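Local atomic coordinates of periplasmic sensor hybrid histidine kinase (Anaeromyxobacter dehalogenans, PDB entry 4K0D), a protein that probably transfers a phosphoryl group from ATP to a histidine as a phosphorelay sensor kinase, this chain being its zinc-binding periplasmic helical sensor domain. Residues B[28-33]-B[122-127]; B[57-62]-B[87-92]; B[39-44]-B[94-99]; B[64-69]-B[81-86]. All coordinates share one frame; numbering follows the deposited sequence.

Contact 1 (B[28-33]-B[122-127]); sequences SAVLHV and ELLSLL. With ZN (zinc ion), chain C.
Val30 turns CG1 anti to its backbone N (chi1 165°), while Leu124 takes the other common helical choice, with CG anti to the carbonyl carbon (chi1 -68°), and the two branched ends slide past each other in opposite directions. Val30 CG1 thereby comes to rest 4.0 Å from Leu124 CD2. The other methyl of the valine faces a second leucine: Val30 CG2 lies 4.1 Å from Leu123 CD2, the two side chains crossing obliquely. A beta-branched residue suits this place, because both methyls spread close to the backbone and each can serve a different partner. Leu31 reaches the interface with its end, crossing Leu124 at about a right angle, with CD2 4.2 Å from Leu124 CD1. Leucines are long enough to bridge two nearly antiparallel helices whose axes stand 10.5 Å apart. On another flank of helix 16-42, where it takes no part in this packing, His32 ND1 binds a zinc ion at 2.0 Å. Glu14 and Asp10 of the second subunit bind the same metal, and Leu31 also packs on Leu146 of that subunit. Helix 16-42 is thus divided by chemistry: methyl packing, which needs no particular bond direction, joins it to helix 117-145, whereas the zinc bond of the imidazole gives a directional link to the second subunit.

Contact 2 (B[57-62]-B[87-92]); sequences RRLEGA and PPFEKA
Leu59 and Glu60, neighbours on helix 46-68, meet Phe89 and Glu90 of helix 73-102 in an apolar layer and an acidic layer side by side. The leucine extends with CG anti to the backbone N (chi1 176°), which sends CD2 between two partners. It lies 4.0 Å from Phe89 CD2, at the edge of the ring and near its plane, the two side chains crossing at about a right angle. The same methyl sits 3.8 Å from Glu90 CG, so the aliphatic part of the glutamate is used as hydrocarbon before its carboxyl end reaches Glu60. Glu60 has CG anti to the carbonyl carbon, and a bend at chi2 (144°) brings its carboxylate across to Glu90. Glu90 stays extended beyond CG, and the two chains cross roughly at right angles with their carboxylate planes 52° apart. Their nearest oxygens, Glu60 OE2 and Glu90 OE1, are 2.6 Å apart, while Glu60 CG comes within 3.1 Å of Glu90 OE2. Were Glu90 an alanine, the Glu60 carboxylate would probably lose its close partner and a gap would open beside Leu59 CD2. The two short segments run almost exactly antiparallel, and Leu59 continues inward to Leu26 and Ala29, while Phe89 packs on Met119. Two unshielded carboxylates would repel at such a separation, so one of these acids probably carries a proton, its pKa probably raised above that of a lone glutamate by the neighbouring acid.

Contact 3 (B[39-44]-B[94-99]); sequences AYALTP and VALGTA
The shortest polar bond here, Thr98 N to Val94 O at 2.8 Å, is part of the regular helical turn that carries Gly97, and it is the carbonyl oxygen of this glycine that Tyr40 meets. Tyr40 CE2 lies 3.6 Å from Gly97 O, which sits at the ring edge, near its plane, so an aromatic C-H rather than the pi face is turned to the carbonyl. The phenol oxygen lies farther along, with Tyr40 OH 4.1 Å from Gly97 O. Holding CG anti to the backbone N (chi1 -176°) carries the ring out from helix 16-42 toward this turn. Gly97 CA is also in the plane of the ring, 4.0 Å from Tyr40 CE2; the ring edge thus lies against the CA and carbonyl of the glycine, and backbone rather than a side chain is what it meets. The contact joins the first and third long helices of an up-and-down bundle, which run in the same general direction, close to the C-terminal end of helix 16-42. Helix 46-68 lies along the tyrosine through Met49 and Leu52. Beside the ring a smaller apolar touch is made by Ala41 CB, 4.4 Å from Leu96 CD2; alanine is short enough to let the helices approach, and the leucine supplies the reach, its end coming nearer than its base. Leu96 goes on to pack against Ile109 and Arg112 of the short helix 106-114.

Contact 4 (B[64-69]-B[81-86]); sequences ARFAAL and RILAAV
Leu83 and Ala67 make the aliphatic packing: Leu83 spreads its two methyls over Ala67 and Phe66 of helix 46-68. Its CD1 presses on Ala67 CB at 3.5 Å, tighter than usual for two carbons, and the small alanine permits this close approach. With CG anti to the carbonyl carbon (chi1 -67°), the fork also brings Leu83 CD2 to Phe66 CD2, 4.0 Å apart. This second touch is aliphatic to aromatic, the methyl lying at the ring edge in its plane. Ile82 adds a looser one, its CD1 4.4 Å from Phe66 CE2. A serine in place of Leu83 would probably open a gap against Ala67 and leave that edge of Phe66 less firmly packed. The aromatic interactions proper lie beyond the two segments. Phenylalanine suits the place, since a flat aromatic ring can give its edge to Leu83 and still take part in cation-pi and edge-to-face contacts with Lys71 and Phe130. The axes of the short segments run 157° to each other at 10.7 Å, and the connection, residues 69-72, follows directly: this is the closing end of an antiparallel helical hairpin, the building unit of up-and-down helical bundles.

The four contacts tie together the long helices of one bundle. Contacts 2 and 4, with centres 10 Å apart, follow each other along the same hairpin and meet where Leu59 CG lies 4.0 Å from Val86 CG1. Contact 1 adjoins both: Val30 CG2 is 3.7 Å from Leu59 CD1, and Leu123 CD1 is 3.5 Å from Ile82 CG2, so that apolar packing runs from contact to contact. Contact 3, centred 19 Å from contact 1, shares helix 73-102 with contact 2, 15 Å away; their segments adjoin in sequence without other touch. The zinc of His32 is about 11 Å from the Leu59 side chain, and Arg58 forms a salt bridge to zinc-binding Glu14 of the second subunit, probably helping to place that ligand.

Contact 1 (B[28-33]-B[122-127])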
loop_
_atom_site.group_PDB
_atom_site.type_symbol
_atom_site.label_atom_id
_atom_site.label_comp_id
_atom_site.label_asym_id
_atom_site.label_seq_id
_atom_site.Cartn_x
_atom_site.Cartn_y
_atom_site.Cartn_z
ATOM N N SER B 28 -5.133 -3.278 -8.047
ATOM C CA SER B 28 -4.932 -2.605 -9.363
ATOM C C SER B 28 -4.937 -3.578 -10.598
ATOM O O SER B 28 -5.597 -3.315 -11.644
ATOM C CB SER B 28 -3.655 -1.791 -9.285
ATOM O OG SER B 28 -3.616 -0.732 -10.204
ATOM N N ALA B 29 -4.321 -4.742 -10.468
ATOM C CA ALA B 29 -4.252 -5.691 -11.598
ATOM C C ALA B 29 -5.684 -6.162 -11.901
ATOM O O ALA B 29 -6.068 -6.464 -13.024
ATOM C CB ALA B 29 -3.321 -6.894 -11.231
ATOM N N VAL B 30 -6.488 -6.276 -10.865
ATOM C CA VAL B 30 -7.819 -6.768 -11.028
ATOM C C VAL B 30 -8.644 -5.699 -11.729
ATOM O O VAL B 30 -9.333 -6.003 -12.717
ATOM C CB VAL B 30 -8.462 -7.176 -9.660
ATOM C CG1 VAL B 30 -9.952 -7.352 -9.778
ATOM C CG2 VAL B 30 -7.844 -8.429 -9.197
ATOM N N LEU B 31 -8.527 -4.448 -11.274
ATOM C CA LEU B 31 -9.193 -3.350 -11.969
ATOM C C LEU B 31 -8.773 -3.339 -13.411
ATOM O O LEU B 31 -9.589 -3.146 -14.294
ATOM C CB LEU B 31 -8.818 -2.003 -11.386
ATOM C CG LEU B 31 -9.575 -1.722 -10.086
ATOM C CD1 LEU B 31 -9.017 -0.553 -9.313
ATOM C CD2 LEU B 31 -11.046 -1.474 -10.393
ATOM N N HIS B 32 -7.483 -3.521 -13.637
ATOM C CA HIS B 32 -6.896 -3.293 -14.943
ATOM C C HIS B 32 -7.413 -4.388 -15.883
ATOM O O HIS B 32 -7.717 -4.115 -17.027
ATOM C CB HIS B 32 -5.363 -3.187 -14.920
ATOM C CG HIS B 32 -4.763 -2.821 -16.261
ATOM N ND1 HIS B 32 -4.741 -1.542 -16.737
ATOM C CD2 HIS B 32 -4.194 -3.590 -17.222
ATOM C CE1 HIS B 32 -4.222 -1.513 -17.957
ATOM N NE2 HIS B 32 -3.868 -2.746 -18.274
ATOM N N VAL B 33 -7.572 -5.609 -15.399
ATOM C CA VAL B 33 -8.143 -6.640 -16.251
ATOM C C VAL B 33 -9.605 -6.255 -16.589
ATOM O O VAL B 33 -10.053 -6.460 -17.688
ATOM C CB VAL B 33 -8.126 -8.036 -15.608
ATOM C CG1 VAL B 33 -9.089 -8.935 -16.336
ATOM C CG2 VAL B 33 -6.636 -8.688 -15.575
ATOM N N GLU B 122 -16.437 -8.721 -5.704
ATOM C CA GLU B 122 -16.303 -9.601 -4.594
ATOM C C GLU B 122 -14.808 -9.717 -4.249
ATOM O O GLU B 122 -14.373 -9.569 -3.086
ATOM C CB GLU B 122 -16.903 -10.936 -4.973
ATOM C CG GLU B 122 -16.819 -11.977 -3.930
ATOM C CD GLU B 122 -17.801 -13.118 -4.179
ATOM O OE1 GLU B 122 -18.690 -12.970 -5.065
ATOM O OE2 GLU B 122 -17.671 -14.149 -3.486
ATOM N N LEU B 123 -14.004 -9.947 -5.260
ATOM C CA LEU B 123 -12.574 -10.072 -5.047
ATOM C C LEU B 123 -12.045 -8.781 -4.452
ATOM O O LEU B 123 -11.222 -8.789 -3.534
ATOM C CB LEU B 123 -11.912 -10.361 -6.381
ATOM C CG LEU B 123 -10.454 -10.724 -6.368
ATOM C CD1 LEU B 123 -10.029 -11.563 -5.181
ATOM C CD2 LEU B 123 -10.208 -11.476 -7.680
ATOM N N LEU B 124 -12.500 -7.644 -4.961
ATOM C CA LEU B 124 -11.946 -6.409 -4.443
ATOM C C LEU B 124 -12.406 -6.189 -3.016
ATOM O O LEU B 124 -11.685 -5.621 -2.209
ATOM C CB LEU B 124 -12.376 -5.242 -5.258
ATOM C CG LEU B 124 -11.776 -5.242 -6.661
ATOM C CD1 LEU B 124 -12.406 -4.104 -7.472
ATOM C CD2 LEU B 124 -10.230 -5.113 -6.528
ATOM N N SER B 125 -13.622 -6.636 -2.721
ATOM C CA SER B 125 -14.156 -6.461 -1.388
ATOM C C SER B 125 -13.287 -7.257 -0.400
ATOM O O SER B 125 -12.867 -6.730 0.642
ATOM C CB SER B 125 -15.604 -6.914 -1.321
ATOM O OG SER B 125 -16.000 -7.099 0.037
ATOM N N LEU B 126 -13.075 -8.544 -0.694
ATOM C CA LEU B 126 -12.191 -9.356 0.083
ATOM C C LEU B 126 -10.850 -8.671 0.279
ATOM O O LEU B 126 -10.318 -8.617 1.383
ATOM C CB LEU B 126 -11.928 -10.676 -0.609
ATOM C CG LEU B 126 -13.052 -11.678 -0.536
ATOM C CD1 LEU B 126 -12.665 -12.939 -1.333
ATOM C CD2 LEU B 126 -13.348 -12.031 0.910
ATOM N N LEU B 127 -10.283 -8.163 -0.794
ATOM C CA LEU B 127 -8.943 -7.620 -0.693
ATOM C C LEU B 127 -8.934 -6.461 0.253
ATOM O O LEU B 127 -8.012 -6.332 1.085
ATOM C CB LEU B 127 -8.426 -7.122 -2.035
ATOM C CG LEU B 127 -7.604 -8.203 -2.708
ATOM C CD1 LEU B 127 -7.480 -7.862 -4.184
ATOM C CD2 LEU B 127 -6.231 -8.321 -2.058
HETATM ZN ZN ZN C . -5.271 0.146 -15.722
#

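Contact 2 (B[57-62]-B[87-92])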
loop_
_atom_site.group_PDB
_atom_site.type_symbol
_atom_site.label_atom_id
_atom_site.label_comp_id
_atom_site.label_asym_id
_atom_site.label_seq_id
_atom_site.Cartn_x
_atom_site.Cartn_y
_atom_site.Cartn_z
ATOM N N ARG B 57 -1.446 -11.210 -17.763
ATOM C CA ARG B 57 -0.098 -11.566 -17.285
ATOM C C ARG B 57 0.289 -10.741 -16.065
ATOM O O ARG B 57 0.877 -11.268 -15.118
ATOM C CB ARG B 57 0.964 -11.373 -18.393
ATOM C CG ARG B 57 0.737 -12.311 -19.602
ATOM N N ARG B 58 -0.049 -9.461 -16.088
ATOM C CA ARG B 58 0.127 -8.629 -14.931
ATOM C C ARG B 58 -0.653 -9.142 -13.687
ATOM O O ARG B 58 -0.122 -9.175 -12.586
ATOM C CB ARG B 58 -0.282 -7.237 -15.274
ATOM C CG ARG B 58 -0.273 -6.346 -14.099
ATOM C CD ARG B 58 -0.611 -4.948 -14.562
ATOM N NE ARG B 58 -0.947 -4.084 -13.452
ATOM C CZ ARG B 58 -1.494 -2.881 -13.576
ATOM N NH1 ARG B 58 -1.726 -2.378 -14.776
ATOM N NH2 ARG B 58 -1.814 -2.186 -12.484
ATOM N N LEU B 59 -1.896 -9.561 -13.868
ATOM C CA LEU B 59 -2.652 -10.087 -12.764
ATOM C C LEU B 59 -2.013 -11.364 -12.260
ATOM O O LEU B 59 -1.943 -11.576 -11.065
ATOM C CB LEU B 59 -4.093 -10.363 -13.149
ATOM C CG LEU B 59 -4.972 -11.002 -12.089
ATOM C CD1 LEU B 59 -5.019 -10.203 -10.768
ATOM C CD2 LEU B 59 -6.399 -11.177 -12.680
ATOM N N GLU B 60 -1.590 -12.249 -13.136
ATOM C CA GLU B 60 -0.968 -13.459 -12.615
ATOM C C GLU B 60 0.299 -13.102 -11.767
ATOM O O GLU B 60 0.537 -13.700 -10.727
ATOM C CB GLU B 60 -0.598 -14.409 -13.763
ATOM C CG GLU B 60 -1.762 -15.090 -14.370
ATOM C CD GLU B 60 -1.634 -15.305 -15.920
ATOM O OE1 GLU B 60 -0.565 -15.102 -16.511
ATOM O OE2 GLU B 60 -2.647 -15.660 -16.551
ATOM N N GLY B 61 1.069 -12.114 -12.205
ATOM C CA GLY B 61 2.266 -11.671 -11.466
ATOM C C GLY B 61 1.902 -11.029 -10.137
ATOM O O GLY B 61 2.544 -11.276 -9.133
ATOM N N ALA B 62 0.874 -10.193 -10.104
ATOM C CA ALA B 62 0.463 -9.558 -8.849
ATOM C C ALA B 62 -0.051 -10.596 -7.862
ATOM O O ALA B 62 0.129 -10.461 -6.636
ATOM C CB ALA B 62 -0.622 -8.520 -9.086
ATOM N N PRO B 87 -7.972 -17.286 -10.656
ATOM C CA PRO B 87 -8.120 -18.117 -11.845
ATOM C C PRO B 87 -9.534 -18.089 -12.439
ATOM O O PRO B 87 -9.650 -17.970 -13.675
ATOM C CB PRO B 87 -7.756 -19.517 -11.335
ATOM C CG PRO B 87 -6.857 -19.248 -10.141
ATOM C CD PRO B 87 -7.516 -18.062 -9.493
ATOM N N PRO B 88 -10.592 -18.180 -11.600
ATOM C CA PRO B 88 -11.923 -18.142 -12.201
ATOM C C PRO B 88 -12.177 -16.794 -12.871
ATOM O O PRO B 88 -12.847 -16.679 -13.908
ATOM C CB PRO B 88 -12.891 -18.322 -10.997
ATOM C CG PRO B 88 -12.111 -18.809 -9.899
ATOM C CD PRO B 88 -10.641 -18.468 -10.153
ATOM N N PHE B 89 -11.644 -15.745 -12.268
ATOM C CA PHE B 89 -11.918 -14.441 -12.807
ATOM C C PHE B 89 -11.131 -14.337 -14.101
ATOM O O PHE B 89 -11.640 -13.853 -15.093
ATOM C CB PHE B 89 -11.507 -13.428 -11.797
ATOM C CG PHE B 89 -11.592 -12.030 -12.251
ATOM C CD1 PHE B 89 -12.794 -11.425 -12.417
ATOM C CD2 PHE B 89 -10.429 -11.289 -12.463
ATOM C CE1 PHE B 89 -12.870 -10.107 -12.759
ATOM C CE2 PHE B 89 -10.495 -9.958 -12.847
ATOM C CZ PHE B 89 -11.715 -9.367 -13.003
ATOM N N GLU B 90 -9.911 -14.845 -14.125
ATOM C CA GLU B 90 -9.164 -14.765 -15.370
ATOM C C GLU B 90 -9.857 -15.572 -16.449
ATOM O O GLU B 90 -9.856 -15.183 -17.615
ATOM C CB GLU B 90 -7.758 -15.332 -15.223
ATOM C CG GLU B 90 -6.764 -14.371 -14.661
ATOM C CD GLU B 90 -5.357 -14.814 -14.934
ATOM O OE1 GLU B 90 -4.812 -14.426 -15.973
ATOM O OE2 GLU B 90 -4.797 -15.545 -14.112
ATOM N N LYS B 91 -10.404 -16.718 -16.064
ATOM C CA LYS B 91 -10.958 -17.643 -17.039
ATOM C C LYS B 91 -12.159 -16.985 -17.712
ATOM O O LYS B 91 -12.331 -17.074 -18.945
ATOM C CB LYS B 91 -11.339 -18.972 -16.382
ATOM C CG LYS B 91 -11.886 -20.000 -17.367
ATOM N N ALA B 92 -12.973 -16.295 -16.918
ATOM C CA ALA B 92 -14.099 -15.526 -17.465
ATOM C C ALA B 92 -13.616 -14.404 -18.358
ATOM O O ALA B 92 -14.260 -14.040 -19.360
ATOM C CB ALA B 92 -14.921 -14.942 -16.373
#

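Contact 3 (B[39-44]-B[94-99])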
loop_
_atom_site.group_PDB
_atom_site.type_symbol
_atom_site.label_atom_id
_atom_site.label_comp_id
_atom_site.label_asym_id
_atom_site.label_seq_id
_atom_site.Cartn_x
_atom_site.Cartn_y
_atom_site.Cartn_z
ATOM N N ALA B 39 -12.873 -2.427 -22.446
ATOM C CA ALA B 39 -12.600 -1.466 -23.479
ATOM C C ALA B 39 -12.535 -2.261 -24.768
ATOM O O ALA B 39 -13.042 -1.837 -25.763
ATOM C CB ALA B 39 -11.364 -0.730 -23.255
ATOM N N TYR B 40 -11.938 -3.438 -24.703
ATOM C CA TYR B 40 -11.888 -4.344 -25.829
ATOM C C TYR B 40 -13.275 -4.682 -26.370
ATOM O O TYR B 40 -13.496 -4.648 -27.574
ATOM C CB TYR B 40 -11.189 -5.629 -25.429
ATOM C CG TYR B 40 -11.006 -6.602 -26.562
ATOM C CD1 TYR B 40 -10.527 -6.200 -27.795
ATOM C CD2 TYR B 40 -11.267 -7.927 -26.378
ATOM C CE1 TYR B 40 -10.366 -7.122 -28.854
ATOM C CE2 TYR B 40 -11.093 -8.844 -27.384
ATOM C CZ TYR B 40 -10.637 -8.440 -28.618
ATOM O OH TYR B 40 -10.464 -9.391 -29.574
ATOM N N ALA B 41 -14.190 -5.035 -25.482
ATOM C CA ALA B 41 -15.515 -5.430 -25.895
ATOM C C ALA B 41 -16.234 -4.236 -26.519
ATOM O O ALA B 41 -16.899 -4.393 -27.509
ATOM C CB ALA B 41 -16.268 -5.958 -24.711
ATOM N N LEU B 42 -16.043 -3.033 -25.985
ATOM C CA LEU B 42 -16.660 -1.860 -26.570
ATOM C C LEU B 42 -16.113 -1.548 -27.942
ATOM O O LEU B 42 -16.854 -1.119 -28.830
ATOM C CB LEU B 42 -16.461 -0.621 -25.725
ATOM C CG LEU B 42 -17.273 -0.731 -24.449
ATOM C CD1 LEU B 42 -17.004 0.460 -23.527
ATOM C CD2 LEU B 42 -18.754 -0.873 -24.812
ATOM N N THR B 43 -14.812 -1.720 -28.112
ATOM C CA THR B 43 -14.158 -1.247 -29.322
ATOM C C THR B 43 -13.089 -2.233 -29.726
ATOM O O THR B 43 -11.907 -2.036 -29.436
ATOM C CB THR B 43 -13.545 0.144 -29.102
ATOM O OG1 THR B 43 -14.565 1.060 -28.683
ATOM C CG2 THR B 43 -12.978 0.658 -30.391
ATOM N N PRO B 44 -13.503 -3.309 -30.385
ATOM C CA PRO B 44 -12.586 -4.405 -30.708
ATOM C C PRO B 44 -11.505 -3.929 -31.660
ATOM O O PRO B 44 -11.754 -3.536 -32.793
ATOM C CB PRO B 44 -13.512 -5.458 -31.335
ATOM C CG PRO B 44 -14.897 -5.127 -30.734
ATOM C CD PRO B 44 -14.901 -3.639 -30.699
ATOM N N VAL B 94 -10.812 -14.302 -20.160
ATOM C CA VAL B 94 -10.391 -14.926 -21.406
ATOM C C VAL B 94 -11.599 -15.275 -22.273
ATOM O O VAL B 94 -11.578 -15.101 -23.497
ATOM C CB VAL B 94 -9.550 -16.179 -21.097
ATOM C CG1 VAL B 94 -9.226 -16.998 -22.355
ATOM C CG2 VAL B 94 -8.276 -15.747 -20.449
ATOM N N ALA B 95 -12.669 -15.734 -21.637
ATOM C CA ALA B 95 -13.852 -16.151 -22.377
ATOM C C ALA B 95 -14.550 -14.934 -22.963
ATOM O O ALA B 95 -15.116 -15.003 -24.053
ATOM C CB ALA B 95 -14.809 -16.902 -21.448
ATOM N N LEU B 96 -14.543 -13.816 -22.245
ATOM C CA LEU B 96 -15.078 -12.601 -22.843
ATOM C C LEU B 96 -14.203 -12.208 -24.052
ATOM O O LEU B 96 -14.697 -11.919 -25.149
ATOM C CB LEU B 96 -15.136 -11.487 -21.806
ATOM C CG LEU B 96 -15.359 -10.170 -22.518
ATOM C CD1 LEU B 96 -16.582 -10.292 -23.341
ATOM C CD2 LEU B 96 -15.531 -9.011 -21.608
ATOM N N GLY B 97 -12.883 -12.250 -23.867
ATOM C CA GLY B 97 -11.988 -11.844 -24.930
ATOM C C GLY B 97 -12.221 -12.701 -26.160
ATOM O O GLY B 97 -12.414 -12.227 -27.256
ATOM N N THR B 98 -12.199 -13.996 -25.939
ATOM C CA THR B 98 -12.220 -14.967 -26.989
ATOM C C THR B 98 -13.555 -14.801 -27.733
ATOM O O THR B 98 -13.654 -14.957 -28.952
ATOM C CB THR B 98 -12.031 -16.360 -26.358
ATOM O OG1 THR B 98 -11.369 -17.222 -27.270
ATOM C CG2 THR B 98 -13.355 -16.976 -25.985
ATOM N N ALA B 99 -14.578 -14.409 -27.001
ATOM C CA ALA B 99 -15.881 -14.214 -27.621
ATOM C C ALA B 99 -15.864 -13.006 -28.561
ATOM O O ALA B 99 -16.359 -13.070 -29.680
ATOM C CB ALA B 99 -16.933 -14.057 -26.574
#

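Contact 4 (B[64-69]-B[81-86])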
loop_
_atom_site.group_PDB
_atom_site.type_symbol
_atom_site.label_atom_id
_atom_site.label_comp_id
_atom_site.label_asym_id
_atom_site.label_seq_id
_atom_site.Cartn_x
_atom_site.Cartn_y
_atom_site.Cartn_z
ATOM N N ALA B 64 0.920 -13.619 -7.671
ATOM C CA ALA B 64 2.050 -14.416 -7.223
ATOM C C ALA B 64 2.827 -13.622 -6.179
ATOM O O ALA B 64 3.148 -14.173 -5.120
ATOM C CB ALA B 64 2.935 -14.861 -8.401
ATOM N N ARG B 65 3.056 -12.320 -6.398
ATOM C CA ARG B 65 3.732 -11.513 -5.364
ATOM C C ARG B 65 2.944 -11.495 -4.073
ATOM O O ARG B 65 3.512 -11.525 -3.000
ATOM C CB ARG B 65 3.951 -10.081 -5.816
ATOM C CG ARG B 65 4.953 -9.961 -6.981
ATOM C CD ARG B 65 4.886 -8.556 -7.597
ATOM N NE ARG B 65 4.999 -7.462 -6.601
ATOM C CZ ARG B 65 4.088 -6.499 -6.426
ATOM N NH1 ARG B 65 3.003 -6.502 -7.186
ATOM N NH2 ARG B 65 4.269 -5.521 -5.514
ATOM N N PHE B 66 1.627 -11.405 -4.165
ATOM C CA PHE B 66 0.826 -11.338 -2.974
ATOM C C PHE B 66 0.787 -12.654 -2.232
ATOM O O PHE B 66 0.830 -12.667 -1.012
ATOM C CB PHE B 66 -0.590 -10.943 -3.322
ATOM C CG PHE B 66 -1.503 -10.855 -2.136
ATOM C CD1 PHE B 66 -1.435 -9.765 -1.295
ATOM C CD2 PHE B 66 -2.480 -11.821 -1.922
ATOM C CE1 PHE B 66 -2.326 -9.656 -0.225
ATOM C CE2 PHE B 66 -3.365 -11.724 -0.887
ATOM C CZ PHE B 66 -3.286 -10.654 -0.030
ATOM N N ALA B 67 0.701 -13.749 -2.966
ATOM C CA ALA B 67 0.724 -15.065 -2.375
ATOM C C ALA B 67 2.067 -15.354 -1.661
ATOM O O ALA B 67 2.115 -16.155 -0.717
ATOM C CB ALA B 67 0.495 -16.089 -3.427
ATOM N N ALA B 68 3.139 -14.700 -2.085
ATOM C CA ALA B 68 4.476 -15.043 -1.552
ATOM C C ALA B 68 4.725 -14.484 -0.165
ATOM O O ALA B 68 5.581 -14.997 0.554
ATOM C CB ALA B 68 5.558 -14.566 -2.472
ATOM N N LEU B 69 4.008 -13.432 0.228
ATOM C CA LEU B 69 4.349 -12.733 1.478
ATOM C C LEU B 69 3.648 -13.352 2.692
ATOM O O LEU B 69 2.515 -13.814 2.569
ATOM C CB LEU B 69 3.972 -11.265 1.371
ATOM C CG LEU B 69 4.800 -10.509 0.360
ATOM C CD1 LEU B 69 4.237 -9.080 0.012
ATOM C CD2 LEU B 69 6.280 -10.445 0.818
ATOM N N ARG B 81 -8.773 -17.250 0.055
ATOM C CA ARG B 81 -9.956 -17.136 -0.789
ATOM C C ARG B 81 -9.697 -16.110 -1.902
ATOM O O ARG B 81 -10.147 -16.283 -3.028
ATOM C CB ARG B 81 -11.218 -16.768 0.014
ATOM N N ILE B 82 -8.959 -15.048 -1.589
ATOM C CA ILE B 82 -8.634 -14.070 -2.601
ATOM C C ILE B 82 -7.918 -14.809 -3.719
ATOM O O ILE B 82 -8.298 -14.733 -4.917
ATOM C CB ILE B 82 -7.770 -12.930 -2.009
ATOM C CG1 ILE B 82 -8.591 -12.107 -1.037
ATOM C CG2 ILE B 82 -7.271 -11.973 -3.067
ATOM C CD1 ILE B 82 -7.722 -11.278 -0.133
ATOM N N LEU B 83 -6.875 -15.538 -3.361
ATOM C CA LEU B 83 -6.025 -16.142 -4.395
ATOM C C LEU B 83 -6.796 -17.167 -5.206
ATOM O O LEU B 83 -6.559 -17.306 -6.390
ATOM C CB LEU B 83 -4.758 -16.762 -3.795
ATOM C CG LEU B 83 -3.885 -15.635 -3.254
ATOM C CD1 LEU B 83 -2.814 -16.171 -2.310
ATOM C CD2 LEU B 83 -3.208 -14.857 -4.376
ATOM N N ALA B 84 -7.729 -17.874 -4.585
ATOM C CA ALA B 84 -8.449 -18.876 -5.329
ATOM C C ALA B 84 -9.419 -18.190 -6.256
ATOM O O ALA B 84 -9.933 -18.815 -7.179
ATOM C CB ALA B 84 -9.180 -19.787 -4.399
ATOM N N ALA B 85 -9.745 -16.927 -5.986
ATOM C CA ALA B 85 -10.730 -16.249 -6.825
ATOM C C ALA B 85 -10.132 -15.818 -8.169
ATOM O O ALA B 85 -10.857 -15.469 -9.092
ATOM C CB ALA B 85 -11.285 -15.059 -6.123
ATOM N N VAL B 86 -8.804 -15.822 -8.265
ATOM C CA VAL B 86 -8.137 -15.178 -9.398
ATOM C C VAL B 86 -8.312 -15.994 -10.675
ATOM O O VAL B 86 -8.789 -15.467 -11.630
ATOM C CB VAL B 86 -6.673 -14.859 -9.123
ATOM C CG1 VAL B 86 -5.936 -14.482 -10.406
ATOM C CG2 VAL B 86 -6.571 -13.693 -8.071
#